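Local coordinates for crystal protein (Bacillus thuringiensis serovar dakota, PDB 2ZTB) that acts as a toxin that recognises cancer cells and, as in related aerolysin-type proteins, probably kills them by forming a pore in the membrane, at residues R5-F10 with L40-Y45; A84-T89 with I100-S105; R170-T175 with F238-Q243. One frame throughout, in Å; residues are numbered along the deposited sequence.

Interaction 1. Residues R5-F10 with L40-Y45; sequences REYLMF and LNNETY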
loop_
_atom_site.group_PDB
_atom_site.type_symbol
_atom_site.label_atom_id
_atom_site.label_comp_id
_atom_site.label_asym_id
_atom_site.label_seq_id
_atom_site.Cartn_x
_atom_site.Cartn_y
_atom_site.Cartn_z
ATOM N N ARG A 5 12.845 -3.516 9.895
ATOM C CA ARG A 5 13.527 -3.064 11.098
ATOM C C ARG A 5 14.595 -2.058 10.716
ATOM O O ARG A 5 15.612 -2.409 10.134
ATOM C CB ARG A 5 14.140 -4.251 11.854
ATOM C CG ARG A 5 14.873 -3.891 13.142
ATOM C CD ARG A 5 14.921 -5.109 14.045
ATOM N NE ARG A 5 15.710 -4.906 15.255
ATOM C CZ ARG A 5 15.236 -4.453 16.415
ATOM N NH1 ARG A 5 13.954 -4.131 16.552
ATOM N NH2 ARG A 5 16.058 -4.324 17.450
ATOM N N GLU A 6 14.354 -0.794 11.035
ATOM C CA GLU A 6 15.321 0.240 10.698
ATOM C C GLU A 6 15.451 1.265 11.813
ATOM O O GLU A 6 14.665 1.261 12.759
ATOM C CB GLU A 6 14.993 0.894 9.337
ATOM C CG GLU A 6 13.556 1.324 9.130
ATOM C CD GLU A 6 13.313 1.915 7.738
ATOM O OE1 GLU A 6 13.219 3.161 7.632
ATOM O OE2 GLU A 6 13.219 1.137 6.760
ATOM N N TYR A 7 16.464 2.119 11.699
ATOM C CA TYR A 7 16.709 3.165 12.652
ATOM C C TYR A 7 15.533 4.130 12.745
ATOM O O TYR A 7 14.848 4.420 11.747
ATOM C CB TYR A 7 17.983 3.933 12.301
ATOM C CG TYR A 7 19.279 3.185 12.561
ATOM C CD1 TYR A 7 19.388 2.245 13.594
ATOM C CD2 TYR A 7 20.409 3.439 11.786
ATOM C CE1 TYR A 7 20.589 1.564 13.834
ATOM C CE2 TYR A 7 21.613 2.770 12.018
ATOM C CZ TYR A 7 21.702 1.834 13.043
ATOM O OH TYR A 7 22.908 1.169 13.253
ATOM N N LEU A 8 15.290 4.609 13.961
ATOM C CA LEU A 8 14.363 5.700 14.177
ATOM C C LEU A 8 15.160 6.986 13.949
ATOM O O LEU A 8 16.338 7.079 14.332
ATOM C CB LEU A 8 13.774 5.624 15.585
ATOM C CG LEU A 8 12.718 6.673 15.975
ATOM C CD1 LEU A 8 11.395 6.444 15.240
ATOM C CD2 LEU A 8 12.517 6.686 17.510
ATOM N N MET A 9 14.540 7.955 13.284
ATOM C CA MET A 9 15.198 9.222 12.988
ATOM C C MET A 9 14.547 10.363 13.785
ATOM O O MET A 9 13.399 10.241 14.204
ATOM C CB MET A 9 15.131 9.509 11.484
ATOM C CG MET A 9 15.631 8.354 10.574
ATOM S SD MET A 9 17.419 8.107 10.708
ATOM C CE MET A 9 18.065 9.568 9.873
ATOM N N PHE A 10 15.277 11.458 13.994
ATOM C CA PHE A 10 14.735 12.627 14.700
ATOM C C PHE A 10 13.533 13.268 13.999
ATOM O O PHE A 10 12.654 13.825 14.673
ATOM C CB PHE A 10 15.809 13.684 14.987
ATOM C CG PHE A 10 16.562 13.460 16.291
ATOM C CD1 PHE A 10 17.920 13.173 16.287
ATOM C CD2 PHE A 10 15.910 13.546 17.517
ATOM C CE1 PHE A 10 18.615 12.969 17.472
ATOM C CE2 PHE A 10 16.600 13.342 18.710
ATOM C CZ PHE A 10 17.953 13.052 18.689
ATOM N N LEU A 40 20.364 10.050 19.158
ATOM C CA LEU A 40 19.591 8.930 18.644
ATOM C C LEU A 40 20.415 8.340 17.541
ATOM O O LEU A 40 20.750 9.031 16.575
ATOM C CB LEU A 40 18.246 9.415 18.088
ATOM C CG LEU A 40 17.240 8.455 17.448
ATOM C CD1 LEU A 40 16.765 7.385 18.437
ATOM C CD2 LEU A 40 16.065 9.239 16.910
ATOM N N ASN A 41 20.744 7.061 17.675
ATOM C CA ASN A 41 21.516 6.356 16.642
ATOM C C ASN A 41 22.720 7.202 16.185
ATOM O O ASN A 41 23.623 7.459 16.996
ATOM C CB ASN A 41 20.598 5.933 15.492
ATOM C CG ASN A 41 19.455 5.043 15.963
ATOM O OD1 ASN A 41 19.682 4.046 16.641
ATOM N ND2 ASN A 41 18.222 5.394 15.596
ATOM N N ASN A 42 22.720 7.678 14.932
ATOM C CA ASN A 42 23.834 8.514 14.432
ATOM C C ASN A 42 23.618 10.039 14.392
ATOM O O ASN A 42 24.406 10.773 13.778
ATOM C CB ASN A 42 24.340 7.996 13.080
ATOM C CG ASN A 42 25.043 6.653 13.203
ATOM O OD1 ASN A 42 24.406 5.588 12.827
ATOM N ND2 ASN A 42 26.367 6.685 13.741
ATOM N N GLU A 43 22.578 10.510 15.083
ATOM C CA GLU A 43 22.231 11.928 15.123
ATOM C C GLU A 43 22.294 12.450 16.549
ATOM O O GLU A 43 22.250 11.680 17.504
ATOM C CB GLU A 43 20.799 12.135 14.639
ATOM C CG GLU A 43 20.473 11.716 13.227
ATOM C CD GLU A 43 18.982 11.554 13.052
ATOM O OE1 GLU A 43 18.446 10.535 13.550
ATOM O OE2 GLU A 43 18.351 12.440 12.429
ATOM N N THR A 44 22.390 13.772 16.671
ATOM C CA THR A 44 22.363 14.465 17.936
ATOM C C THR A 44 21.399 15.632 17.805
ATOM O O THR A 44 21.054 16.024 16.693
ATOM C CB THR A 44 23.755 15.022 18.331
ATOM O OG1 THR A 44 24.114 16.109 17.467
ATOM C CG2 THR A 44 24.830 13.945 18.291
ATOM N N TYR A 45 20.955 16.171 18.937
ATOM C CA TYR A 45 20.160 17.394 18.961
ATOM C C TYR A 45 20.647 18.293 20.101
ATOM O O TYR A 45 21.177 17.805 21.107
ATOM C CB TYR A 45 18.667 17.068 19.098
ATOM C CG TYR A 45 17.768 17.803 18.111
ATOM C CD1 TYR A 45 17.428 17.234 16.882
ATOM C CD2 TYR A 45 17.276 19.069 18.403
ATOM C CE1 TYR A 45 16.605 17.911 15.974
ATOM C CE2 TYR A 45 16.465 19.754 17.513
ATOM C CZ TYR A 45 16.132 19.177 16.315
ATOM O OH TYR A 45 15.317 19.874 15.464
#

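Interaction 2. Residues A84-T89 with I100-S105; sequences AQDTLT and ITITGS. With EDO (1,2-ethanediol), chain G.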
loop_
_atom_site.group_PDB
_atom_site.type_symbol
_atom_site.label_atom_id
_atom_site.label_comp_id
_atom_site.label_asym_id
_atom_site.label_seq_id
_atom_site.Cartn_x
_atom_site.Cartn_y
_atom_site.Cartn_z
ATOM N N ALA A 84 -16.835 -5.262 -27.019
ATOM C CA ALA A 84 -16.768 -5.192 -28.471
ATOM C C ALA A 84 -18.174 -5.179 -29.004
ATOM O O ALA A 84 -19.079 -5.726 -28.380
ATOM C CB ALA A 84 -15.997 -6.374 -29.041
ATOM N N GLN A 85 -18.354 -4.537 -30.150
ATOM C CA GLN A 85 -19.636 -4.491 -30.808
ATOM C C GLN A 85 -19.465 -4.360 -32.318
ATOM O O GLN A 85 -18.735 -3.500 -32.798
ATOM C CB GLN A 85 -20.479 -3.341 -30.261
ATOM C CG GLN A 85 -21.923 -3.403 -30.706
ATOM C CD GLN A 85 -22.737 -2.231 -30.236
ATOM O OE1 GLN A 85 -23.215 -1.445 -31.044
ATOM N NE2 GLN A 85 -22.924 -2.114 -28.937
ATOM N N ASP A 86 -20.159 -5.227 -33.052
ATOM C CA ASP A 86 -20.085 -5.280 -34.501
ATOM C C ASP A 86 -21.483 -5.445 -35.076
ATOM O O ASP A 86 -22.324 -6.148 -34.517
ATOM C CB ASP A 86 -19.169 -6.426 -34.958
ATOM C CG ASP A 86 -17.690 -6.135 -34.697
ATOM O OD1 ASP A 86 -17.108 -5.265 -35.389
ATOM O OD2 ASP A 86 -17.103 -6.759 -33.788
ATOM N N THR A 87 -21.727 -4.779 -36.196
ATOM C CA THR A 87 -23.015 -4.852 -36.855
ATOM C C THR A 87 -22.831 -5.446 -38.235
ATOM O O THR A 87 -21.947 -5.020 -38.976
ATOM C CB THR A 87 -23.673 -3.463 -36.920
ATOM O OG1 THR A 87 -23.863 -2.979 -35.582
ATOM C CG2 THR A 87 -25.020 -3.520 -37.635
ATOM N N LEU A 88 -23.641 -6.458 -38.552
ATOM C CA LEU A 88 -23.693 -7.043 -39.888
ATOM C C LEU A 88 -24.876 -6.466 -40.666
ATOM O O LEU A 88 -26.018 -6.523 -40.205
ATOM C CB LEU A 88 -23.804 -8.574 -39.816
ATOM C CG LEU A 88 -22.636 -9.385 -39.235
ATOM C CD1 LEU A 88 -23.016 -10.853 -39.044
ATOM C CD2 LEU A 88 -21.382 -9.261 -40.110
ATOM N N THR A 89 -24.604 -5.915 -41.844
ATOM C CA THR A 89 -25.663 -5.349 -42.680
ATOM C C THR A 89 -25.932 -6.240 -43.893
ATOM O O THR A 89 -25.001 -6.634 -44.602
ATOM C CB THR A 89 -25.350 -3.892 -43.100
ATOM O OG1 THR A 89 -25.136 -3.097 -41.925
ATOM C CG2 THR A 89 -26.503 -3.285 -43.895
ATOM N N ILE A 100 -18.478 -14.952 -37.977
ATOM C CA ILE A 100 -17.576 -13.838 -37.732
ATOM C C ILE A 100 -16.823 -14.039 -36.423
ATOM O O ILE A 100 -17.203 -14.876 -35.602
ATOM C CB ILE A 100 -18.307 -12.462 -37.749
ATOM C CG1 ILE A 100 -19.316 -12.355 -36.593
ATOM C CG2 ILE A 100 -18.958 -12.195 -39.139
ATOM C CD1 ILE A 100 -19.511 -10.939 -36.063
ATOM N N THR A 101 -15.737 -13.288 -36.268
ATOM C CA THR A 101 -14.986 -13.220 -35.041
ATOM C C THR A 101 -15.102 -11.805 -34.467
ATOM O O THR A 101 -14.842 -10.829 -35.152
ATOM C CB THR A 101 -13.502 -13.607 -35.264
ATOM O OG1 THR A 101 -13.427 -14.964 -35.723
ATOM C CG2 THR A 101 -12.707 -13.471 -33.971
ATOM N N ILE A 102 -15.529 -11.718 -33.212
ATOM C CA ILE A 102 -15.620 -10.459 -32.493
ATOM C C ILE A 102 -14.510 -10.445 -31.409
ATOM O O ILE A 102 -14.308 -11.434 -30.712
ATOM C CB ILE A 102 -17.088 -10.201 -31.944
ATOM C CG1 ILE A 102 -17.195 -8.833 -31.260
ATOM C CG2 ILE A 102 -17.542 -11.277 -30.931
ATOM C CD1 ILE A 102 -18.631 -8.242 -31.236
ATOM N N THR A 103 -13.779 -9.334 -31.313
ATOM C CA THR A 103 -12.591 -9.222 -30.480
ATOM C C THR A 103 -12.663 -7.981 -29.610
ATOM O O THR A 103 -13.024 -6.907 -30.081
ATOM C CB THR A 103 -11.285 -9.187 -31.330
ATOM O OG1 THR A 103 -11.268 -10.289 -32.240
ATOM C CG2 THR A 103 -10.040 -9.290 -30.443
ATOM N N GLY A 104 -12.335 -8.152 -28.326
ATOM C CA GLY A 104 -12.200 -7.050 -27.383
ATOM C C GLY A 104 -10.932 -7.206 -26.558
ATOM O O GLY A 104 -10.364 -8.293 -26.474
ATOM N N SER A 105 -10.464 -6.104 -25.969
ATOM C CA SER A 105 -9.443 -6.193 -24.933
ATOM C C SER A 105 -9.749 -5.353 -23.716
ATOM O O SER A 105 -10.402 -4.312 -23.792
ATOM C CB SER A 105 -8.031 -5.914 -25.447
ATOM O OG SER A 105 -7.958 -4.669 -26.084
HETATM C C1 EDO G . -13.422 -6.581 -34.076
HETATM O O1 EDO G . -14.402 -7.023 -33.125
HETATM C C2 EDO G . -13.156 -5.093 -33.868
HETATM O O2 EDO G . -11.930 -4.690 -34.497
#

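Interaction 3. Residues R170-T175 with F238-Q243; sequences RTIQLT and FQTIVQ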
loop_
_atom_site.group_PDB
_atom_site.type_symbol
_atom_site.label_atom_id
_atom_site.label_comp_id
_atom_site.label_asym_id
_atom_site.label_seq_id
_atom_site.Cartn_x
_atom_site.Cartn_y
_atom_site.Cartn_z
ATOM N N ARG A 170 -27.913 -6.591 -38.047
ATOM C CA ARG A 170 -27.919 -7.381 -36.827
ATOM C C ARG A 170 -26.645 -7.117 -36.038
ATOM O O ARG A 170 -25.542 -7.316 -36.554
ATOM C CB ARG A 170 -28.061 -8.872 -37.171
ATOM C CG ARG A 170 -28.570 -9.704 -36.021
ATOM C CD ARG A 170 -29.235 -11.004 -36.464
ATOM N NE ARG A 170 -29.743 -11.691 -35.279
ATOM C CZ ARG A 170 -30.065 -12.978 -35.210
ATOM N NH1 ARG A 170 -29.951 -13.778 -36.266
ATOM N NH2 ARG A 170 -30.505 -13.466 -34.057
ATOM N N THR A 171 -26.812 -6.669 -34.794
ATOM C CA THR A 171 -25.698 -6.328 -33.905
ATOM C C THR A 171 -25.262 -7.508 -33.014
ATOM O O THR A 171 -26.101 -8.247 -32.475
ATOM C CB THR A 171 -26.042 -5.093 -33.020
ATOM O OG1 THR A 171 -26.351 -3.980 -33.861
ATOM C CG2 THR A 171 -24.886 -4.697 -32.149
ATOM N N ILE A 172 -23.948 -7.671 -32.890
ATOM C CA ILE A 172 -23.328 -8.676 -32.030
ATOM C C ILE A 172 -22.423 -7.954 -31.032
ATOM O O ILE A 172 -21.645 -7.090 -31.419
ATOM C CB ILE A 172 -22.490 -9.698 -32.848
ATOM C CG1 ILE A 172 -23.373 -10.449 -33.855
ATOM C CG2 ILE A 172 -21.760 -10.682 -31.937
ATOM C CD1 ILE A 172 -23.268 -9.925 -35.267
ATOM N N GLN A 173 -22.546 -8.295 -29.751
ATOM C CA GLN A 173 -21.692 -7.718 -28.722
ATOM C C GLN A 173 -20.876 -8.767 -28.000
ATOM O O GLN A 173 -21.313 -9.902 -27.845
ATOM C CB GLN A 173 -22.514 -6.913 -27.700
ATOM C CG GLN A 173 -23.476 -5.890 -28.342
ATOM C CD GLN A 173 -24.474 -5.317 -27.353
ATOM O OE1 GLN A 173 -25.023 -6.038 -26.522
ATOM N NE2 GLN A 173 -24.726 -4.013 -27.449
ATOM N N LEU A 174 -19.678 -8.370 -27.568
ATOM C CA LEU A 174 -18.924 -9.135 -26.594
ATOM C C LEU A 174 -19.059 -8.409 -25.268
ATOM O O LEU A 174 -18.728 -7.225 -25.163
ATOM C CB LEU A 174 -17.453 -9.273 -27.001
ATOM C CG LEU A 174 -16.533 -10.063 -26.052
ATOM C CD1 LEU A 174 -16.919 -11.527 -25.964
ATOM C CD2 LEU A 174 -15.100 -9.932 -26.497
ATOM N N THR A 175 -19.568 -9.106 -24.259
ATOM C CA THR A 175 -19.804 -8.478 -22.970
ATOM C C THR A 175 -19.064 -9.201 -21.857
ATOM O O THR A 175 -18.722 -10.364 -21.995
ATOM C CB THR A 175 -21.298 -8.417 -22.618
ATOM O OG1 THR A 175 -21.754 -9.726 -22.235
ATOM C CG2 THR A 175 -22.134 -7.886 -23.813
ATOM N N PHE A 238 -17.383 -13.603 -19.783
ATOM C CA PHE A 238 -17.543 -13.145 -21.161
ATOM C C PHE A 238 -18.710 -13.838 -21.855
ATOM O O PHE A 238 -18.892 -15.067 -21.754
ATOM C CB PHE A 238 -16.251 -13.336 -21.975
ATOM C CG PHE A 238 -15.020 -12.761 -21.316
ATOM C CD1 PHE A 238 -14.093 -13.590 -20.692
ATOM C CD2 PHE A 238 -14.790 -11.396 -21.313
ATOM C CE1 PHE A 238 -12.968 -13.057 -20.066
ATOM C CE2 PHE A 238 -13.668 -10.855 -20.689
ATOM C CZ PHE A 238 -12.756 -11.685 -20.072
ATOM N N GLN A 239 -19.505 -13.040 -22.565
ATOM C CA GLN A 239 -20.678 -13.556 -23.275
ATOM C C GLN A 239 -20.746 -12.946 -24.653
ATOM O O GLN A 239 -20.312 -11.819 -24.870
ATOM C CB GLN A 239 -21.982 -13.242 -22.532
ATOM C CG GLN A 239 -22.157 -13.904 -21.174
ATOM C CD GLN A 239 -22.498 -15.379 -21.266
ATOM O OE1 GLN A 239 -22.695 -15.928 -22.354
ATOM N NE2 GLN A 239 -22.580 -16.031 -20.120
ATOM N N THR A 240 -21.282 -13.723 -25.583
ATOM C CA THR A 240 -21.662 -13.244 -26.895
ATOM C C THR A 240 -23.153 -12.963 -26.827
ATOM O O THR A 240 -23.933 -13.796 -26.345
ATOM C CB THR A 240 -21.357 -14.304 -27.979
ATOM O OG1 THR A 240 -19.968 -14.627 -27.913
ATOM C CG2 THR A 240 -21.660 -13.786 -29.370
ATOM N N ILE A 241 -23.527 -11.763 -27.264
ATOM C CA ILE A 241 -24.931 -11.366 -27.363
ATOM C C ILE A 241 -25.227 -11.034 -28.812
ATOM O O ILE A 241 -24.671 -10.084 -29.367
ATOM C CB ILE A 241 -25.287 -10.134 -26.476
ATOM C CG1 ILE A 241 -24.678 -10.241 -25.069
ATOM C CG2 ILE A 241 -26.806 -9.917 -26.434
ATOM C CD1 ILE A 241 -25.294 -11.302 -24.164
ATOM N N VAL A 242 -26.084 -11.846 -29.426
ATOM C CA VAL A 242 -26.596 -11.550 -30.747
ATOM C C VAL A 242 -28.002 -10.978 -30.570
ATOM O O VAL A 242 -28.913 -11.677 -30.111
ATOM C CB VAL A 242 -26.629 -12.804 -31.678
ATOM C CG1 VAL A 242 -27.005 -12.401 -33.092
ATOM C CG2 VAL A 242 -25.273 -13.558 -31.660
ATOM N N GLN A 243 -28.167 -9.704 -30.924
ATOM C CA GLN A 243 -29.461 -9.025 -30.796
ATOM C C GLN A 243 -30.401 -9.284 -31.984
ATOM O O GLN A 243 -29.935 -9.643 -33.070
ATOM C CB GLN A 243 -29.263 -7.534 -30.529
ATOM C CG GLN A 243 -28.965 -7.249 -29.072
ATOM C CD GLN A 243 -28.172 -5.989 -28.875
ATOM O OE1 GLN A 243 -27.629 -5.744 -27.786
ATOM N NE2 GLN A 243 -28.081 -5.174 -29.927
#

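Interaction 1. Residues R5-F10 with L40-Y45
In what is probably the parasporin-2-like N-terminal part of the toxin, the type II' beta turn L40-E43 at the tip of a small hairpin packs against the chain leaving strand 4-7, N41 meeting Y7 and L8, and L40, E43 and Y45 gathering round F10. At the second position of the turn, N41 carries the shorter polar bond: N41 ND2 donates to L8 O at 2.8 Å, bent at an N-H...O angle of 131° but in the amide plane and on a lone pair of the carbonyl. With OD1 taken by the backbone N of C61, the amide is held at both ends, which fixes its rotation. With CG beside the backbone N (chi1 -58°), N41 lays its amide obliquely over the Y7 ring, planes 26° apart and Y7 CD1 3.6 Å from N41 OD1.

F10 is enclosed on three sides. L40 CB makes a CH-pi contact over one face, 4.0 Å from the centroid of the F10 ring. Over the opposite face comes Y45, edge first, the F10 and Y45 centroids 5.2 Å apart in an edge-to-face pair. E43 CB touches the rim at F10 CD1, 3.5 Å away, while further out E43 OE1 accepts a weak bond from F10 N (3.3 Å).

Backbone bonds tie L8 to C61 of strand 61-90 and Y45 to I38 across the hairpin, while L8 and L40 both pack on F195 of strand 168-199.

Interaction 2. Residues A84-T89 with I100-S105
I102 and A84 face each other across the interior of a beta sandwich, the architecture expected of this part of an elongated aerolysin-type toxin. Strands 61-90 and 96-116 follow one another in the chain yet lie in different layers here; their segments run at 151° and meet through side chains.

From I102 CB the chain sets out with CG1 anti to the backbone N (chi1 -177°), which carries it toward the other layer. I102 CG1 lies 3.5 Å from A84 CB and has D86 OD2 on another side at 3.3 Å. The terminal CD1 of I102 also touches that oxygen, ends over the opposing backbone, 3.8 Å from A84 C, and packs on the carbonyl oxygen of I172 in the neighbouring strand 168-199.

The D86 carboxylate thus rests on aliphatic carbon, but its charge is turned to a polar partner: O1 of a bound ethanediol, probably from the crystallisation liquor, donates to D86 OD2 at 2.8 Å. The same O1 accepts a nearly straight bond from T103 N at 3.0 Å, bridging the layers.

Further along, L88 CD2 and I100 CG2 meet at 3.9 Å. At the other end, A84 CB presses against T103 O, 3.2 Å away.

Interaction 3. Residues R170-T175 with F238-Q243
T171, Q173 and T175 are joined to Q243, I241 and Q239 in an antiparallel ladder within one layer of the toxin's beta sandwich, where strands 168-199 and 223-247 are neighbours.

Backbone bonds come first. I241 is the partner of Q173 and Q239 that of T175, each couple forming a hydrogen-bonded pair with two N-H...O bonds; Q173 N to I241 O, for example, is 2.8 Å. The ladder is extended by Q243 N, which donates to T171 O at 3.0 Å. CA-H...O contacts add to the seam, the shortest from F238 CA to T175 O at 3.1 Å.

Side-chain packing divides between the faces. I172, L174, T240 and V242 point to one of them, where I172 lies beside T240, its CG2 4.0 Å from T240 CG2, and also packs on I100 and I102 of the facing layer. On the other, T175 turns CG2 to I241 CG1 at 3.7 Å, while T175 OG1 lies against Q239 CB.

The last kind is side chain to backbone. R170, extended from CG to NE, reaches across to segment 238-243, and its NE donates to Q243 O at 3.0 Å, the oxygen lying in the guanidinium plane. R170 NH1 donates to T163 O of strand 147-164, so two carbonyls hold the flat group, and V242 CG1 sits over one of its faces, 3.6 Å from R170 NE.

The three contacts follow one another along the chain and lie on both sides of the centre of an elongated molecule. Interaction 1 lies about 62 and 63 Å, centre to centre, from interactions 2 and 3, yet the same antiparallel sheet reaches all three through the long strands 61-90 and 168-199. Interactions 2 and 3 are only about 8 Å apart between centres and share a sandwich: probable backbone bonds D86 O to I172 N and A84 O to L174 N, each 2.8 Å, join 84-89 and 170-175 side by side. Long strands, interrupted by bulges or short loops, thus connect the N-terminal part to the distant sandwich, in keeping with aerolysin-type pore-forming toxins.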